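Local coordinates for arginase, mitochondrial (Medicago truncatula, PDB 6VSS), which hydrolyses L-arginine to urea and L-ornithine, and agmatine to urea and putrescine, using two manganese ions per subunit in a homohexamer, at residues 161-166 and 307-312; 184-189 and 281-286. All blocks are in the same frame, centred on the assembly; numbering follows the deposited sequence.

Contact 1: 161-166 and 307-312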
# COMPACT_ATOMS: atom_id res chain seq x y z
N SER B 161 5.34 -28.35 2.16
CA SER B 161 4.96 -29.76 2.49
C SER B 161 5.00 -30.62 1.23
O SER B 161 5.22 -31.90 1.33
CB SER B 161 3.59 -29.83 3.12
OG SER B 161 2.60 -29.29 2.26
N ILE B 162 4.78 -29.99 0.09
CA ILE B 162 4.60 -30.70 -1.20
C ILE B 162 5.93 -31.35 -1.62
O ILE B 162 5.91 -32.39 -2.32
CB ILE B 162 4.03 -29.74 -2.27
CG1 ILE B 162 5.04 -28.66 -2.65
CG2 ILE B 162 2.71 -29.13 -1.83
CD1 ILE B 162 4.63 -27.93 -3.84
N SER B 163 7.07 -30.87 -1.18
CA SER B 163 8.37 -31.39 -1.68
C SER B 163 8.49 -32.86 -1.28
O SER B 163 9.06 -33.63 -2.04
CB SER B 163 9.53 -30.59 -1.19
OG SER B 163 9.55 -29.26 -1.70
N PHE B 164 7.91 -33.27 -0.14
CA PHE B 164 7.97 -34.69 0.29
C PHE B 164 7.37 -35.57 -0.80
O PHE B 164 8.11 -36.34 -1.41
CB PHE B 164 7.36 -34.95 1.66
CG PHE B 164 7.07 -36.40 1.93
CD1 PHE B 164 8.06 -37.37 1.81
CD2 PHE B 164 5.82 -36.81 2.37
CE1 PHE B 164 7.79 -38.72 2.09
CE2 PHE B 164 5.56 -38.15 2.68
CZ PHE B 164 6.54 -39.10 2.52
N PRO B 165 6.04 -35.48 -1.10
CA PRO B 165 5.43 -36.30 -2.15
C PRO B 165 6.04 -36.13 -3.55
O PRO B 165 6.06 -37.12 -4.32
CB PRO B 165 3.95 -35.84 -2.19
CG PRO B 165 3.86 -34.62 -1.28
CD PRO B 165 5.04 -34.74 -0.34
N VAL B 166 6.55 -34.94 -3.88
CA VAL B 166 7.24 -34.72 -5.17
C VAL B 166 8.54 -35.55 -5.17
O VAL B 166 8.79 -36.28 -6.11
CB VAL B 166 7.54 -33.24 -5.43
CG1 VAL B 166 8.21 -33.03 -6.77
CG2 VAL B 166 6.28 -32.43 -5.29
N GLY B 307 14.42 -32.96 -11.23
CA GLY B 307 13.20 -32.24 -10.85
C GLY B 307 13.51 -31.03 -10.02
O GLY B 307 14.64 -30.86 -9.60
N GLY B 308 12.47 -30.27 -9.67
CA GLY B 308 12.66 -29.07 -8.86
C GLY B 308 11.33 -28.49 -8.44
O GLY B 308 10.29 -28.94 -8.90
N ASP B 309 11.37 -27.54 -7.54
CA ASP B 309 10.13 -26.87 -7.09
C ASP B 309 10.46 -25.43 -6.69
O ASP B 309 11.64 -25.07 -6.44
CB ASP B 309 9.40 -27.73 -6.06
CG ASP B 309 10.16 -27.90 -4.78
OD1 ASP B 309 10.55 -26.85 -4.21
OD2 ASP B 309 10.29 -29.08 -4.32
N VAL B 310 9.46 -24.60 -6.79
CA VAL B 310 9.48 -23.22 -6.27
C VAL B 310 8.24 -23.05 -5.40
O VAL B 310 7.16 -23.17 -5.95
CB VAL B 310 9.56 -22.19 -7.39
CG1 VAL B 310 9.60 -20.78 -6.81
CG2 VAL B 310 10.77 -22.46 -8.26
N VAL B 311 8.43 -22.88 -4.07
CA VAL B 311 7.39 -22.95 -3.02
C VAL B 311 7.37 -21.69 -2.18
O VAL B 311 8.35 -20.96 -2.22
CB VAL B 311 7.59 -24.19 -2.16
CG1 VAL B 311 7.52 -25.43 -3.05
CG2 VAL B 311 8.88 -24.18 -1.37
N GLU B 312 6.21 -21.49 -1.53
CA GLU B 312 5.99 -20.56 -0.42
C GLU B 312 5.90 -19.12 -0.99
O GLU B 312 5.76 -18.20 -0.17
CB GLU B 312 7.11 -20.69 0.63
CG GLU B 312 7.09 -21.95 1.48
CD GLU B 312 6.05 -22.09 2.58
OE1 GLU B 312 5.74 -23.27 2.95
OE2 GLU B 312 5.51 -21.07 3.02

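Contact 2: 184-189 and 281-286. With MN (manganese (II) ion), chain I; MN (manganese (II) ion), chain J.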
# COMPACT_ATOMS: atom_id res chain seq x y z
N ASP B 184 16.31 -22.22 1.51
CA ASP B 184 15.27 -21.96 2.53
C ASP B 184 15.83 -21.06 3.64
O ASP B 184 16.99 -21.18 3.93
CB ASP B 184 14.80 -23.31 3.04
CG ASP B 184 13.36 -23.31 3.48
OD1 ASP B 184 12.84 -22.28 3.97
OD2 ASP B 184 12.75 -24.32 3.20
N ALA B 185 15.01 -20.25 4.29
CA ALA B 185 15.33 -19.68 5.62
C ALA B 185 15.31 -20.77 6.70
O ALA B 185 16.00 -20.59 7.76
CB ALA B 185 14.40 -18.55 5.96
N HIS B 186 14.59 -21.87 6.46
CA HIS B 186 14.14 -22.83 7.51
C HIS B 186 14.57 -24.21 7.09
O HIS B 186 14.45 -24.56 5.93
CB HIS B 186 12.61 -22.85 7.67
CG HIS B 186 11.99 -21.50 7.78
ND1 HIS B 186 11.39 -20.84 6.69
CD2 HIS B 186 11.91 -20.68 8.86
CE1 HIS B 186 11.02 -19.63 7.14
NE2 HIS B 186 11.30 -19.51 8.46
N PRO B 187 15.20 -25.01 7.96
CA PRO B 187 15.64 -26.34 7.52
C PRO B 187 14.50 -27.25 7.06
O PRO B 187 14.77 -28.23 6.38
CB PRO B 187 16.39 -26.91 8.74
CG PRO B 187 16.79 -25.68 9.57
CD PRO B 187 15.69 -24.65 9.31
N ASP B 188 13.28 -27.03 7.54
CA ASP B 188 12.13 -27.93 7.30
C ASP B 188 12.48 -29.38 7.66
O ASP B 188 11.97 -30.27 6.98
CB ASP B 188 11.66 -27.85 5.86
CG ASP B 188 11.02 -26.52 5.49
OD1 ASP B 188 10.78 -25.71 6.43
OD2 ASP B 188 10.71 -26.35 4.29
N LEU B 189 13.13 -29.60 8.81
CA LEU B 189 13.57 -30.95 9.26
C LEU B 189 12.95 -31.37 10.60
O LEU B 189 13.39 -32.38 11.12
CB LEU B 189 15.09 -30.92 9.35
CG LEU B 189 15.79 -31.19 8.03
CD1 LEU B 189 17.26 -30.76 8.08
CD2 LEU B 189 15.69 -32.68 7.67
N VAL B 281 5.77 -13.68 1.17
CA VAL B 281 5.94 -15.04 1.80
C VAL B 281 5.19 -15.04 3.13
O VAL B 281 4.99 -13.95 3.68
CB VAL B 281 7.43 -15.37 2.03
CG1 VAL B 281 8.19 -15.47 0.72
CG2 VAL B 281 8.13 -14.39 2.94
N SER B 282 4.88 -16.21 3.67
CA SER B 282 4.27 -16.36 5.02
C SER B 282 5.27 -16.03 6.15
O SER B 282 4.85 -15.40 7.13
CB SER B 282 3.68 -17.76 5.17
OG SER B 282 2.58 -17.94 4.26
N HIS B 283 6.55 -16.38 6.04
CA HIS B 283 7.50 -16.29 7.17
C HIS B 283 8.58 -15.29 6.80
O HIS B 283 9.57 -15.72 6.28
CB HIS B 283 8.09 -17.68 7.47
CG HIS B 283 7.02 -18.63 7.85
ND1 HIS B 283 6.57 -18.75 9.15
CD2 HIS B 283 6.24 -19.44 7.09
CE1 HIS B 283 5.58 -19.63 9.20
NE2 HIS B 283 5.34 -20.06 7.94
N HIS B 284 8.41 -14.02 7.08
CA HIS B 284 9.50 -13.03 6.92
C HIS B 284 10.68 -13.39 7.86
O HIS B 284 10.45 -13.53 9.06
CB HIS B 284 8.97 -11.62 7.15
CG HIS B 284 8.07 -11.14 6.10
ND1 HIS B 284 6.99 -10.33 6.38
CD2 HIS B 284 8.05 -11.31 4.77
CE1 HIS B 284 6.31 -10.09 5.29
NE2 HIS B 284 6.96 -10.64 4.28
N GLU B 285 11.91 -13.56 7.36
CA GLU B 285 13.10 -13.81 8.23
C GLU B 285 14.21 -12.86 7.79
O GLU B 285 14.94 -13.17 6.86
CB GLU B 285 13.60 -15.26 8.14
CG GLU B 285 12.56 -16.30 8.48
CD GLU B 285 12.23 -16.44 9.96
OE1 GLU B 285 13.01 -15.87 10.77
OE2 GLU B 285 11.18 -17.12 10.29
N PRO B 286 14.39 -11.69 8.41
CA PRO B 286 15.40 -10.74 7.92
C PRO B 286 16.81 -11.33 7.94
O PRO B 286 17.11 -12.25 8.71
CB PRO B 286 15.28 -9.52 8.84
CG PRO B 286 13.81 -9.61 9.31
CD PRO B 286 13.54 -11.11 9.47
MN MN I . 10.86 -21.39 4.50
MN MN J . 10.63 -24.34 3.48
O HOH W 1 10.40 -23.36 5.28

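Contact 1: 161-166 and 307-312
S163 meets D309 through one short hydrogen bond. The hydroxyl OG of S163 donates to OD2 of D309 at 2.7 Å, coming in from above the carboxylate plane, 42° out of it. CG of D309 lies between its own backbone N and carbonyl carbon (chi1 66°), and this turn brings the carboxylate across to the first turn of helix 163-174. The second touch is apolar. CD1 of I162 lies 3.9 Å from CG1 of V311, and the two side chains run past each other in opposite directions. D309 and V311 alternate with V310 along strand 305-311, so both side chains leave the same side of the strand, toward 161-166. V155 on the neighbouring strand 151-157 touches both I162 and D309.

The carboxylate of D309 has further partners on strand 264-269: Y265 OH shares OD2 with S163, and S267 OG binds OD1. An alanine in place of D309 would probably leave the hydroxyls of S163, Y265 and S267 without their shared acceptor. V311 also packs on the metal ligands H160 and D269. Next to it, E312, inferred to bind substrate, bonds through OE1 to the backbone N of H160. A buried carboxylate gripped by three hydroxyls thus ties helix and central sheet together in the core near the manganese site, and the bonds would probably help stabilise its negative charge.

Contact 2: 184-189 and 281-286
The binuclear manganese site of the arginase family brings these two loops together, and H186 has the largest share of the contact. Its ND1 binds the chain I manganese at 2.3 Å. On the other side of the ring, NE2 donates to OE2 of E285 at 3.0 Å, with an N-H...O angle of 166°. E285 OE2 lies at the ring edge, in the ring plane. The ring and carboxylate planes are 80° apart, and the N-H meets OE2 from above the carboxylate plane. The glutamate chain is bent at chi2 (-74°), which folds the carboxylate back to NE2. With ND1 on the metal and NE2 on E285, the imidazole is held at both nitrogens, which probably fixes its rotation.

A185 CB lies over one face of the H186 ring, toward its rim, and packs at 3.8 Å on CG of E285. H283 comes in obliquely, with its CB 3.5 Å from CE1 of H186. Its own ND1 is hydrogen-bonded to the backbone O of S96 of a neighbouring subunit, and its side chain lies close to the L-ornithine-binding S76.

D184 bridges the metals: OD1 binds the chain I ion and OD2 the chain J ion at 2.1 Å. OD1 also accepts from the backbone N of H186, forming an Asx turn. D188 binds the chain J ion through OD2, while its OD1 accepts a hydrogen bond at 2.6 Å from the water that bridges both ions. H160, D269 and D271 supply the other protein ligands. Carboxylates and histidines at or just after the C-terminal ends of parallel strands, holding two manganese ions about a bridging water, are the hallmark of the arginase active site.

Overall arrangement
Both contacts are buried, but they sit at different depths. The centre of contact 1 lies about 3 Å from the centre of the chain, and the contact joins the first turn of a helix to a central strand of the parallel sheet. The centre of contact 2 lies about 14 Å from it. Contact 2 joins two loops that follow strands 178-183 and 264-269, and a second subunit reaches its 281-286 side. No other chain touches contact 1. Contact 1 mixes hydroxyl-carboxylate bonding with aliphatic packing, whereas contact 2 is built on metal ligation and a histidine-carboxylate bond. Along the chain contact 2 is nested within contact 1, and the two meet where E312 O packs on V281 CG1.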